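Local coordinates for hypothetical protein PG1100 (Porphyromonas gingivalis, PDB 1ZBS), which is uncharacterised but probably phosphorylates N-acetylglucosamine at the expense of ATP, as a putative sugar kinase of the ASKHA superfamily, at residues L153-G156 against S157-G161; P51-G54 against Q55-S59; D221-V225 against R226-R230; E93-G96 against D97-A101; N39-D42 against T43-S47. One frame throughout, in Å; residues are numbered along the deposited sequence.

Contact 1 (L153-G156 against S157-G161)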
loop_
_atom_site.group_PDB
_atom_site.type_symbol
_atom_site.label_atom_id
_atom_site.label_comp_id
_atom_site.label_asym_id
_atom_site.label_seq_id
_atom_site.Cartn_x
_atom_site.Cartn_y
_atom_site.Cartn_z
ATOM N N LEU A 153 -0.118 6.261 6.480
ATOM C CA LEU A 153 -1.345 6.727 7.109
ATOM C C LEU A 153 -1.222 8.241 7.288
ATOM O O LEU A 153 -2.094 9.012 6.878
ATOM C CB LEU A 153 -1.558 6.049 8.477
ATOM C CG LEU A 153 -1.891 4.553 8.477
ATOM C CD1 LEU A 153 -2.001 4.046 9.915
ATOM C CD2 LEU A 153 -3.215 4.299 7.734
ATOM N N PHE A 154 -0.112 8.664 7.879
ATOM C CA PHE A 154 0.122 10.079 8.120
ATOM C C PHE A 154 0.075 10.976 6.873
ATOM O O PHE A 154 -0.709 11.924 6.830
ATOM C CB PHE A 154 1.456 10.261 8.836
ATOM C CG PHE A 154 1.778 11.688 9.139
ATOM C CD1 PHE A 154 1.066 12.387 10.104
ATOM C CD2 PHE A 154 2.787 12.340 8.448
ATOM C CE1 PHE A 154 1.362 13.715 10.371
ATOM C CE2 PHE A 154 3.087 13.666 8.708
ATOM C CZ PHE A 154 2.375 14.354 9.671
ATOM N N ILE A 155 0.895 10.696 5.861
ATOM C CA ILE A 155 0.882 11.555 4.686
ATOM C C ILE A 155 -0.472 11.498 3.962
ATOM O O ILE A 155 -0.909 12.481 3.358
ATOM C CB ILE A 155 2.078 11.245 3.713
ATOM C CG1 ILE A 155 1.788 10.036 2.855
ATOM C CG2 ILE A 155 3.361 11.015 4.502
ATOM C CD1 ILE A 155 1.224 10.431 1.512
ATOM N N GLY A 156 -1.156 10.362 4.055
ATOM C CA GLY A 156 -2.456 10.240 3.413
ATOM C C GLY A 156 -3.425 11.258 3.993
ATOM O O GLY A 156 -3.974 12.096 3.274
ATOM N N SER A 157 -3.629 11.197 5.303
ATOM C CA SER A 157 -4.537 12.126 5.959
ATOM C C SER A 157 -4.034 13.561 5.843
ATOM O O SER A 157 -4.814 14.502 5.703
ATOM C CB SER A 157 -4.682 11.758 7.429
ATOM O OG SER A 157 -3.412 11.775 8.039
ATOM N N LEU A 158 -2.723 13.734 5.915
ATOM C CA LEU A 158 -2.139 15.067 5.807
ATOM C C LEU A 158 -2.502 15.688 4.449
ATOM O O LEU A 158 -2.979 16.818 4.367
ATOM C CB LEU A 158 -0.626 14.957 5.944
ATOM C CG LEU A 158 0.218 16.220 5.888
ATOM C CD1 LEU A 158 0.225 16.897 7.252
ATOM C CD2 LEU A 158 1.626 15.840 5.487
ATOM N N LEU A 159 -2.275 14.926 3.389
ATOM C CA LEU A 159 -2.549 15.375 2.035
ATOM C C LEU A 159 -4.033 15.622 1.785
ATOM O O LEU A 159 -4.394 16.419 0.919
ATOM C CB LEU A 159 -2.011 14.346 1.044
ATOM C CG LEU A 159 -0.785 14.729 0.212
ATOM C CD1 LEU A 159 0.026 15.838 0.875
ATOM C CD2 LEU A 159 0.050 13.482 -0.009
ATOM N N LYS A 160 -4.890 14.963 2.553
ATOM C CA LYS A 160 -6.321 15.136 2.377
ATOM C C LYS A 160 -6.980 16.033 3.418
ATOM O O LYS A 160 -8.167 15.891 3.730
ATOM C CB LYS A 160 -6.992 13.769 2.312
ATOM C CG LYS A 160 -6.415 12.943 1.176
ATOM C CD LYS A 160 -7.459 12.156 0.435
ATOM C CE LYS A 160 -6.793 11.371 -0.672
ATOM N NZ LYS A 160 -7.763 10.513 -1.431
ATOM N N GLY A 161 -6.188 16.959 3.948
ATOM C CA GLY A 161 -6.681 17.918 4.913
ATOM C C GLY A 161 -7.275 17.395 6.199
ATOM O O GLY A 161 -8.210 17.992 6.727
#

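Contact 2 (P51-G54 against Q55-S59)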
loop_
_atom_site.group_PDB
_atom_site.type_symbol
_atom_site.label_atom_id
_atom_site.label_comp_id
_atom_site.label_asym_id
_atom_site.label_seq_id
_atom_site.Cartn_x
_atom_site.Cartn_y
_atom_site.Cartn_z
ATOM N N PRO A 51 36.187 -5.218 5.690
ATOM C CA PRO A 51 37.019 -4.049 5.994
ATOM C C PRO A 51 36.732 -3.427 7.360
ATOM O O PRO A 51 37.549 -2.676 7.895
ATOM C CB PRO A 51 36.710 -3.097 4.838
ATOM C CG PRO A 51 35.297 -3.447 4.480
ATOM C CD PRO A 51 35.334 -4.960 4.514
ATOM N N ALA A 52 35.570 -3.741 7.920
ATOM C CA ALA A 52 35.178 -3.212 9.223
ATOM C C ALA A 52 35.823 -4.028 10.336
ATOM O O ALA A 52 36.312 -3.478 11.322
ATOM C CB ALA A 52 33.657 -3.244 9.361
ATOM N N ILE A 53 35.807 -5.347 10.169
ATOM C CA ILE A 53 36.406 -6.260 11.139
ATOM C C ILE A 53 37.903 -6.353 10.886
ATOM O O ILE A 53 38.705 -6.391 11.826
ATOM C CB ILE A 53 35.807 -7.687 11.022
ATOM C CG1 ILE A 53 36.753 -8.712 11.661
ATOM C CG2 ILE A 53 35.599 -8.043 9.579
ATOM C CD1 ILE A 53 36.373 -10.171 11.385
ATOM N N GLY A 54 38.252 -6.396 9.601
ATOM C CA GLY A 54 39.633 -6.510 9.157
ATOM C C GLY A 54 40.687 -6.212 10.207
ATOM O O GLY A 54 41.079 -5.059 10.399
ATOM N N GLN A 55 41.156 -7.258 10.878
ATOM C CA GLN A 55 42.156 -7.110 11.932
ATOM C C GLN A 55 42.072 -8.361 12.796
ATOM O O GLN A 55 43.011 -9.149 12.877
ATOM C CB GLN A 55 41.841 -5.881 12.795
ATOM C CG GLN A 55 43.030 -4.961 13.081
ATOM C CD GLN A 55 44.262 -5.717 13.562
ATOM O OE1 GLN A 55 44.852 -6.503 12.809
ATOM N NE2 GLN A 55 44.663 -5.482 14.817
ATOM N N LYS A 56 40.930 -8.541 13.446
ATOM C CA LYS A 56 40.741 -9.712 14.282
ATOM C C LYS A 56 39.901 -10.686 13.492
ATOM O O LYS A 56 39.134 -11.460 14.060
ATOM C CB LYS A 56 40.020 -9.347 15.567
ATOM C CG LYS A 56 38.748 -8.597 15.320
ATOM C CD LYS A 56 38.952 -7.143 15.600
ATOM C CE LYS A 56 38.997 -6.889 17.092
ATOM N NZ LYS A 56 38.918 -5.403 17.285
ATOM N N ALA A 57 40.050 -10.637 12.175
ATOM C CA ALA A 57 39.303 -11.520 11.295
ATOM C C ALA A 57 39.650 -12.978 11.557
ATOM O O ALA A 57 38.867 -13.875 11.253
ATOM C CB ALA A 57 39.593 -11.168 9.841
ATOM N N SER A 58 40.827 -13.213 12.125
ATOM C CA SER A 58 41.266 -14.574 12.410
ATOM C C SER A 58 40.913 -14.992 13.839
ATOM O O SER A 58 41.046 -16.161 14.215
ATOM C CB SER A 58 42.773 -14.682 12.169
ATOM O OG SER A 58 43.461 -13.613 12.786
ATOM N N SER A 59 40.452 -14.018 14.619
ATOM C CA SER A 59 40.053 -14.234 16.003
ATOM C C SER A 59 38.576 -14.629 16.067
ATOM O O SER A 59 38.073 -15.006 17.126
ATOM C CB SER A 59 40.267 -12.955 16.820
ATOM O OG SER A 59 41.613 -12.508 16.743
#

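Contact 3 (D221-V225 against R226-R230)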
loop_
_atom_site.group_PDB
_atom_site.type_symbol
_atom_site.label_atom_id
_atom_site.label_comp_id
_atom_site.label_asym_id
_atom_site.label_seq_id
_atom_site.Cartn_x
_atom_site.Cartn_y
_atom_site.Cartn_z
ATOM N N ASP A 221 -2.582 0.016 18.453
ATOM C CA ASP A 221 -3.664 -0.809 18.974
ATOM C C ASP A 221 -3.964 -1.909 17.952
ATOM O O ASP A 221 -4.129 -3.077 18.311
ATOM C CB ASP A 221 -4.919 0.043 19.225
ATOM C CG ASP A 221 -6.005 -0.721 19.965
ATOM O OD1 ASP A 221 -5.766 -1.133 21.124
ATOM O OD2 ASP A 221 -7.098 -0.916 19.388
ATOM N N ASP A 222 -4.014 -1.511 16.683
ATOM C CA ASP A 222 -4.264 -2.409 15.568
ATOM C C ASP A 222 -3.224 -3.513 15.527
ATOM O O ASP A 222 -3.535 -4.667 15.225
ATOM C CB ASP A 222 -4.192 -1.649 14.241
ATOM C CG ASP A 222 -5.534 -1.498 13.585
ATOM O OD1 ASP A 222 -6.156 -0.423 13.744
ATOM O OD2 ASP A 222 -5.970 -2.462 12.911
ATOM N N PHE A 223 -1.974 -3.144 15.790
ATOM C CA PHE A 223 -0.907 -4.129 15.786
ATOM C C PHE A 223 -1.168 -5.184 16.855
ATOM O O PHE A 223 -1.057 -6.384 16.587
ATOM C CB PHE A 223 0.458 -3.475 16.019
ATOM C CG PHE A 223 1.555 -4.465 16.305
ATOM C CD1 PHE A 223 1.895 -4.778 17.618
ATOM C CD2 PHE A 223 2.215 -5.118 15.268
ATOM C CE1 PHE A 223 2.870 -5.739 17.892
ATOM C CE2 PHE A 223 3.193 -6.082 15.527
ATOM C CZ PHE A 223 3.524 -6.393 16.845
ATOM N N LEU A 224 -1.527 -4.751 18.059
ATOM C CA LEU A 224 -1.789 -5.705 19.135
ATOM C C LEU A 224 -2.942 -6.629 18.775
ATOM O O LEU A 224 -2.829 -7.857 18.863
ATOM C CB LEU A 224 -2.116 -4.967 20.435
ATOM C CG LEU A 224 -0.939 -4.175 20.996
ATOM C CD1 LEU A 224 -1.388 -3.346 22.192
ATOM C CD2 LEU A 224 0.167 -5.145 21.387
ATOM N N VAL A 225 -4.047 -6.026 18.358
ATOM C CA VAL A 225 -5.231 -6.775 17.984
ATOM C C VAL A 225 -4.960 -7.889 16.968
ATOM O O VAL A 225 -5.225 -9.059 17.238
ATOM C CB VAL A 225 -6.311 -5.836 17.402
ATOM C CG1 VAL A 225 -7.527 -6.648 16.961
ATOM C CG2 VAL A 225 -6.727 -4.801 18.453
ATOM N N ARG A 226 -4.415 -7.524 15.812
ATOM C CA ARG A 226 -4.154 -8.486 14.743
ATOM C C ARG A 226 -2.831 -9.233 14.813
ATOM O O ARG A 226 -2.545 -10.066 13.949
ATOM C CB ARG A 226 -4.231 -7.770 13.404
ATOM C CG ARG A 226 -5.428 -6.856 13.297
ATOM C CD ARG A 226 -5.099 -5.667 12.426
ATOM N NE ARG A 226 -5.029 -6.006 11.013
ATOM C CZ ARG A 226 -6.033 -5.825 10.157
ATOM N NH1 ARG A 226 -7.181 -5.312 10.578
ATOM N NH2 ARG A 226 -5.879 -6.128 8.874
ATOM N N ASN A 227 -2.016 -8.953 15.824
ATOM C CA ASN A 227 -0.719 -9.620 15.908
ATOM C C ASN A 227 -0.383 -10.257 17.254
ATOM O O ASN A 227 0.403 -11.204 17.309
ATOM C CB ASN A 227 0.398 -8.630 15.516
ATOM C CG ASN A 227 0.259 -8.119 14.084
ATOM O OD1 ASN A 227 0.601 -8.816 13.132
ATOM N ND2 ASN A 227 -0.251 -6.900 13.929
ATOM N N VAL A 228 -0.971 -9.751 18.334
ATOM C CA VAL A 228 -0.683 -10.280 19.670
ATOM C C VAL A 228 -1.855 -11.017 20.331
ATOM O O VAL A 228 -1.684 -12.118 20.851
ATOM C CB VAL A 228 -0.221 -9.144 20.624
ATOM C CG1 VAL A 228 0.039 -9.694 22.023
ATOM C CG2 VAL A 228 1.026 -8.492 20.068
ATOM N N LEU A 229 -3.039 -10.414 20.320
ATOM C CA LEU A 229 -4.185 -11.046 20.951
ATOM C C LEU A 229 -4.353 -12.514 20.578
ATOM O O LEU A 229 -4.533 -13.376 21.448
ATOM C CB LEU A 229 -5.464 -10.293 20.611
ATOM C CG LEU A 229 -5.630 -8.932 21.283
ATOM C CD1 LEU A 229 -7.073 -8.501 21.088
ATOM C CD2 LEU A 229 -5.297 -9.015 22.776
ATOM N N ARG A 230 -4.275 -12.789 19.280
ATOM C CA ARG A 230 -4.439 -14.139 18.740
ATOM C C ARG A 230 -3.544 -15.211 19.351
ATOM O O ARG A 230 -3.740 -16.400 19.100
ATOM C CB ARG A 230 -4.244 -14.116 17.218
ATOM C CG ARG A 230 -5.494 -13.675 16.441
ATOM C CD ARG A 230 -6.609 -14.703 16.610
ATOM N NE ARG A 230 -7.719 -14.541 15.661
ATOM C CZ ARG A 230 -8.641 -15.481 15.440
ATOM N NH1 ARG A 230 -8.580 -16.643 16.087
ATOM N NH2 ARG A 230 -9.636 -15.255 14.598
#

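Contact 4 (E93-G96 against D97-A101)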
loop_
_atom_site.group_PDB
_atom_site.type_symbol
_atom_site.label_atom_id
_atom_site.label_comp_id
_atom_site.label_asym_id
_atom_site.label_seq_id
_atom_site.Cartn_x
_atom_site.Cartn_y
_atom_site.Cartn_z
ATOM N N GLU A 93 26.057 -19.581 12.197
ATOM C CA GLU A 93 24.611 -19.773 12.279
ATOM C C GLU A 93 23.837 -18.562 11.763
ATOM O O GLU A 93 24.110 -17.425 12.153
ATOM C CB GLU A 93 24.211 -20.057 13.731
ATOM C CG GLU A 93 24.693 -21.396 14.278
ATOM C CD GLU A 93 24.265 -21.611 15.719
ATOM O OE1 GLU A 93 23.073 -21.402 16.020
ATOM O OE2 GLU A 93 25.116 -21.994 16.551
ATOM N N VAL A 94 22.869 -18.813 10.887
ATOM C CA VAL A 94 22.047 -17.749 10.314
ATOM C C VAL A 94 20.599 -17.980 10.712
ATOM O O VAL A 94 20.059 -19.065 10.499
ATOM C CB VAL A 94 22.153 -17.727 8.775
ATOM C CG1 VAL A 94 21.658 -16.395 8.239
ATOM C CG2 VAL A 94 23.592 -17.968 8.352
ATOM N N ALA A 95 19.979 -16.962 11.298
ATOM C CA ALA A 95 18.592 -17.064 11.744
ATOM C C ALA A 95 17.834 -15.767 11.486
ATOM O O ALA A 95 18.437 -14.725 11.234
ATOM C CB ALA A 95 18.552 -17.407 13.226
ATOM N N GLY A 96 16.508 -15.841 11.556
ATOM C CA GLY A 96 15.683 -14.670 11.326
ATOM C C GLY A 96 15.827 -13.603 12.395
ATOM O O GLY A 96 16.257 -13.883 13.518
ATOM N N ASP A 97 15.464 -12.374 12.047
ATOM C CA ASP A 97 15.554 -11.270 12.984
ATOM C C ASP A 97 14.535 -11.366 14.116
ATOM O O ASP A 97 14.756 -10.833 15.207
ATOM C CB ASP A 97 15.399 -9.926 12.257
ATOM C CG ASP A 97 14.111 -9.828 11.448
ATOM O OD1 ASP A 97 13.729 -8.691 11.104
ATOM O OD2 ASP A 97 13.484 -10.870 11.144
HETATM N N MSE A 98 13.422 -12.048 13.860
HETATM C CA MSE A 98 12.378 -12.201 14.866
HETATM C C MSE A 98 12.928 -13.046 16.012
HETATM O O MSE A 98 12.716 -12.739 17.185
HETATM C CB MSE A 98 11.147 -12.876 14.248
HETATM C CG MSE A 98 9.926 -12.938 15.158
HETATM SE SE MSE A 98 9.206 -11.205 15.673
HETATM C CE MSE A 98 10.232 -10.886 17.293
ATOM N N LEU A 99 13.656 -14.099 15.655
ATOM C CA LEU A 99 14.250 -14.989 16.634
ATOM C C LEU A 99 15.336 -14.254 17.417
ATOM O O LEU A 99 15.505 -14.453 18.624
ATOM C CB LEU A 99 14.840 -16.212 15.932
ATOM C CG LEU A 99 15.672 -17.153 16.809
ATOM C CD1 LEU A 99 14.829 -17.666 17.970
ATOM C CD2 LEU A 99 16.191 -18.303 15.960
ATOM N N GLY A 100 16.082 -13.413 16.710
ATOM C CA GLY A 100 17.131 -12.647 17.348
ATOM C C GLY A 100 16.530 -11.705 18.372
ATOM O O GLY A 100 17.111 -11.468 19.430
ATOM N N ALA A 101 15.354 -11.172 18.066
ATOM C CA ALA A 101 14.695 -10.260 18.986
ATOM C C ALA A 101 14.205 -11.001 20.220
ATOM O O ALA A 101 14.371 -10.528 21.341
ATOM C CB ALA A 101 13.535 -9.555 18.299
#

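Contact 5 (N39-D42 against T43-S47)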
loop_
_atom_site.group_PDB
_atom_site.type_symbol
_atom_site.label_atom_id
_atom_site.label_comp_id
_atom_site.label_asym_id
_atom_site.label_seq_id
_atom_site.Cartn_x
_atom_site.Cartn_y
_atom_site.Cartn_z
ATOM N N ASN A 39 25.983 -13.262 -5.153
ATOM C CA ASN A 39 27.043 -12.271 -5.279
ATOM C C ASN A 39 26.671 -10.805 -5.063
ATOM O O ASN A 39 27.549 -9.970 -4.798
ATOM C CB ASN A 39 27.779 -12.446 -6.628
ATOM C CG ASN A 39 26.869 -12.258 -7.837
ATOM O OD1 ASN A 39 26.337 -11.163 -8.070
ATOM N ND2 ASN A 39 26.687 -13.326 -8.616
ATOM N N GLU A 40 25.390 -10.468 -5.151
ATOM C CA GLU A 40 25.012 -9.071 -4.934
ATOM C C GLU A 40 25.114 -8.770 -3.439
ATOM O O GLU A 40 25.007 -7.618 -3.021
ATOM C CB GLU A 40 23.595 -8.786 -5.448
ATOM C CG GLU A 40 22.475 -9.154 -4.506
ATOM C CD GLU A 40 21.155 -8.529 -4.925
ATOM O OE1 GLU A 40 21.092 -7.275 -5.002
ATOM O OE2 GLU A 40 20.185 -9.287 -5.185
ATOM N N ILE A 41 25.320 -9.819 -2.641
ATOM C CA ILE A 41 25.488 -9.674 -1.193
ATOM C C ILE A 41 26.898 -10.149 -0.843
ATOM O O ILE A 41 27.418 -9.879 0.245
ATOM C CB ILE A 41 24.460 -10.527 -0.387
ATOM C CG1 ILE A 41 24.557 -10.169 1.100
ATOM C CG2 ILE A 41 24.757 -12.022 -0.548
ATOM C CD1 ILE A 41 24.508 -8.663 1.367
ATOM N N ASP A 42 27.508 -10.859 -1.791
ATOM C CA ASP A 42 28.862 -11.394 -1.640
ATOM C C ASP A 42 29.823 -10.221 -1.778
ATOM O O ASP A 42 31.008 -10.315 -1.450
ATOM C CB ASP A 42 29.139 -12.407 -2.751
ATOM C CG ASP A 42 30.037 -13.531 -2.308
ATOM O OD1 ASP A 42 29.620 -14.329 -1.435
ATOM O OD2 ASP A 42 31.170 -13.625 -2.833
ATOM N N THR A 43 29.291 -9.115 -2.285
ATOM C CA THR A 43 30.072 -7.912 -2.476
ATOM C C THR A 43 30.025 -7.037 -1.234
ATOM O O THR A 43 31.028 -6.422 -0.849
ATOM C CB THR A 43 29.559 -7.108 -3.690
ATOM O OG1 THR A 43 29.890 -5.720 -3.522
ATOM C CG2 THR A 43 28.055 -7.271 -3.832
ATOM N N ALA A 44 28.858 -6.990 -0.602
ATOM C CA ALA A 44 28.686 -6.193 0.611
ATOM C C ALA A 44 29.494 -6.798 1.756
ATOM O O ALA A 44 30.036 -6.081 2.602
ATOM C CB ALA A 44 27.213 -6.133 0.990
ATOM N N LEU A 45 29.570 -8.124 1.770
ATOM C CA LEU A 45 30.307 -8.835 2.804
ATOM C C LEU A 45 31.788 -8.470 2.823
ATOM O O LEU A 45 32.339 -8.153 3.878
ATOM C CB LEU A 45 30.152 -10.348 2.621
ATOM C CG LEU A 45 29.170 -11.079 3.541
ATOM C CD1 LEU A 45 27.833 -10.366 3.550
ATOM C CD2 LEU A 45 29.003 -12.523 3.067
ATOM N N ARG A 46 32.428 -8.496 1.659
ATOM C CA ARG A 46 33.851 -8.191 1.594
ATOM C C ARG A 46 34.218 -6.777 1.168
ATOM O O ARG A 46 35.342 -6.532 0.730
ATOM C CB ARG A 46 34.563 -9.215 0.699
ATOM C CG ARG A 46 33.991 -9.384 -0.699
ATOM C CD ARG A 46 34.236 -10.814 -1.173
ATOM N NE ARG A 46 33.899 -11.036 -2.576
ATOM C CZ ARG A 46 33.847 -12.239 -3.145
ATOM N NH1 ARG A 46 33.540 -12.358 -4.430
ATOM N NH2 ARG A 46 34.087 -13.328 -2.427
ATOM N N SER A 47 33.280 -5.846 1.304
ATOM C CA SER A 47 33.534 -4.453 0.946
ATOM C C SER A 47 33.008 -3.566 2.064
ATOM O O SER A 47 33.375 -2.395 2.174
ATOM C CB SER A 47 32.832 -4.087 -0.364
ATOM O OG SER A 47 31.431 -3.984 -0.180
#

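Contact 1 (L153-G156 against S157-G161)
Ile155 and Leu159, one turn apart on helix 147-159, lie side by side and point the same way, with CD1 of Ile155 3.6 Å from CD2 of Leu159. Next to them Phe154 and Leu158 cross obliquely: both put CG anti to the backbone N (chi1 -179° in each), and the far end of the ring, Phe154 CZ, comes to 4.1 Å from Leu158 CD1. Branched and aromatic residues suit this ridge, since Phe171 of helix 167-174 packs on Ile155 and Leu158, and Ile182 of helix 179-188 on Ile155 and Leu159. Ser157 is the polar exception. Its OG folds back over the helix (chi1 58°) to 3.0 Å from Phe154 O and 3.3 Å from Leu153 O, so a buried hydroxyl has two carbonyls within reach of its one proton. Lys160 sends its amine the other way, to Glu144 of the second subunit. The turns below are held by Leu159 N to Ile155 O (2.8 Å) and the nearly straight bond from Ser157 N to Leu153 O (176°). The helix then ends in a Schellman motif, with Gly161, at positive phi, as its C-prime residue and Gln162 N turned back to Ser157 O.

Contact 2 (P51-G54 against Q55-S59)
With CG1 anti to the backbone N (chi1 160°) and the chain continued straight through chi2 (-170°), Ile53 stretches its CD1 out to Ala57, four residues on. The methyl lies 3.7 Å from Ala57 CB and only 3.2 Å from Ala57 CA, tighter than a usual carbon-carbon contact, so the end of the isoleucine presses on the backbone and not just on the small side chain. Alanine suits this place because its short methyl lets the two residues close up. Lys56 arrives differently: its CG sits between the backbone N and the carbonyl carbon (chi1 53°), and bends further out lay the aliphatic part beside Ile53, with Lys56 CG 4.2 Å from Ile53 CG1.

Helix 38-53 ends at Gly54, which has no side chain and, with the exposed Gln55, bends the chain aside. The polar link across this bend is slight, a weak bond of 3.5 Å from Lys56 N to Ile53 O. A firmer turn follows, where Ser59 N donates to Lys56 O at 2.9 Å before the chain enters strand 62-67.

Ile53 belongs to the inner side: Phe26 of strand 21-29, Ile16 of strand 11-18 and Ile60 all pack on it, while Leu86 touches Ala57. The chemistry is therefore mostly apolar. A buried isoleucine joins the bend to strands 11-18 and 21-29 by packing, and the peptide groups of the exposed bend contribute little hydrogen bonding between its two sides.

Contact 3 (D221-V225 against R226-R230)
A wider, pi-type turn near the C-terminal end of helix 210-229 gathers two N-H groups on one carbonyl: Leu224 O accepts from Val228 N at 2.7 Å and from Leu229 N at 3.0 Å. The two donors reach it from opposite faces of the carbonyl plane. Two residues earlier the bonding is still that of a regular alpha helix, with Arg226 N bonded almost straight to Asp222 O (174°).

Asn227 lies across the Phe223 ring. Its CB stands over one face, 4.0 Å from the centroid in a CH-pi contact, and its amide plane is turned only 23° from the ring. With CG anti to the carbonyl carbon (chi1 -61°), the amide folds back along the helix, where ND2 bonds to Phe223 O; the placing of that oxygen is less certain, because it crowds Asn227 CB in the model. On the inner side Val228 offers CG2 to Leu224 CD2, 3.7 Å away, and to Phe223 CE1. Valine and leucine suit this flank, which faces Leu238 of strand 238-241.

The outer flank is charged. Asp222 OD2 and Arg226 NH1 form a long salt bridge of 3.9 Å, in which the oxygen lies well out of the guanidinium plane and no N-H points at it. Arg226 NE has a stronger partner in Glu144, which also receives Asn227 ND2. Asn227 OD1 accepts from Lys160 of the second subunit, and Arg230 bonds to Gly161 O there. The asparagine thus uses both ends of its amide, joining the helix and Glu144 to the dimer interface, while Asp222 probably adds only a general electrostatic pull on Arg226.

Contact 4 (E93-G96 against D97-A101)
Ala95 and Leu99 make the tight side of this strand-to-helix junction, with Ala95 CB against Leu99 CD2 at 3.7 Å. Leucine gets there because its CG stands anti to the backbone N (chi1 172°), which carries the branch back toward the end of strand 91-95. A methyl is all that Ala95 needs to offer, since Tyr66 of strand 62-67 packs on it as well. Besides meeting Ala95, Leu99 also touches Phe125 and Ile130. Close by, the first helical turn is closed by Gly100 N donating to Gly96 O, at 3.2 Å and 153°. Gly96 is at the N-cap position; having no side chain, it contributes its carbonyl to this first regular helical bond. The following turn repeats the pattern, Ala101 N to Asp97 O at 2.9 Å.

The other side is much looser. Asp97 turns its CB away from the strand, and its OD2 comes no nearer than 3.8 Å to Gly96 C; the residue is partly exposed and meets Ile115 of strand 111-116. Selenomethionine Met98 also leaves the contact, its side chain staying at least 5.1 Å from 93-96. It is buried instead among Ala113, Cys123 and Ile130, residues of the second sheet, where a long flexible chain can follow the face of the sheet.

Strand 91-95 belongs to the first sheet, paired with 62-67, whereas helix 97-105 leans on the second, so the turn at Gly96 passes from one half of the ASKHA-type fold to the other. What crosses it is the backbone bond from Gly100 N to Gly96 O and a methyl-methyl contact: a compact, largely apolar joint.

Contact 5 (N39-D42 against T43-S47)
Asp42 and Arg46, four residues apart on helix 38-53, form a salt bridge with Asp42 OD2 3.0 Å from Arg46 NH2. Because the oxygen sits over one face, well out of the guanidinium plane, the attraction is between charges and no N-H is aimed at it; the carboxylate and guanidinium planes stand 76° apart. An extended chain from CG to NE lets the arginine lie back along the helix surface, where a long side chain of this kind suits an exposed position.

Beneath it the backbone is unevenly bonded. Leu45 N reaches Ile41 O at 3.2 Å (153°), whereas Thr43 N makes only a weak bond to Asn39 O. Farther along, the hydroxyl of Ser47 gives its proton to Thr43 O at 2.6 Å, so a serine side chain serves the backbone where the helix is kinked and widened into a pi-type turn.

On the inner face Ile41 turns CG1 anti to its backbone N (chi1 -172°) and spreads between two partners. Leu45, packed in turn on Ala81 and Met85 of helix 75-85, brings its CD1 to 4.1 Å from Ile41 CG1. The small Ala44 completes the patch, its CB 3.7 Å from Ile41 CD1.

Overall arrangement
Contacts 2 and 5 share helix 38-53 and touch where Pro51 packs on Arg46, on the outer side of the first sheet; contact 5 sets a surface ion pair above an apolar inner face, and contact 2 is a surface turn held by one buried isoleucine. Contact 4, nearest the chain's centre, links that sheet to the second through a glycine turn. Contacts 1 and 3 lie in the other half of the chain, their centres 24 Å apart, and both meet the second subunit. Contact 1 is buried and mainly apolar, whereas contact 3 is richer in charge; Lys160 of one subunit joins Asn227 of the other.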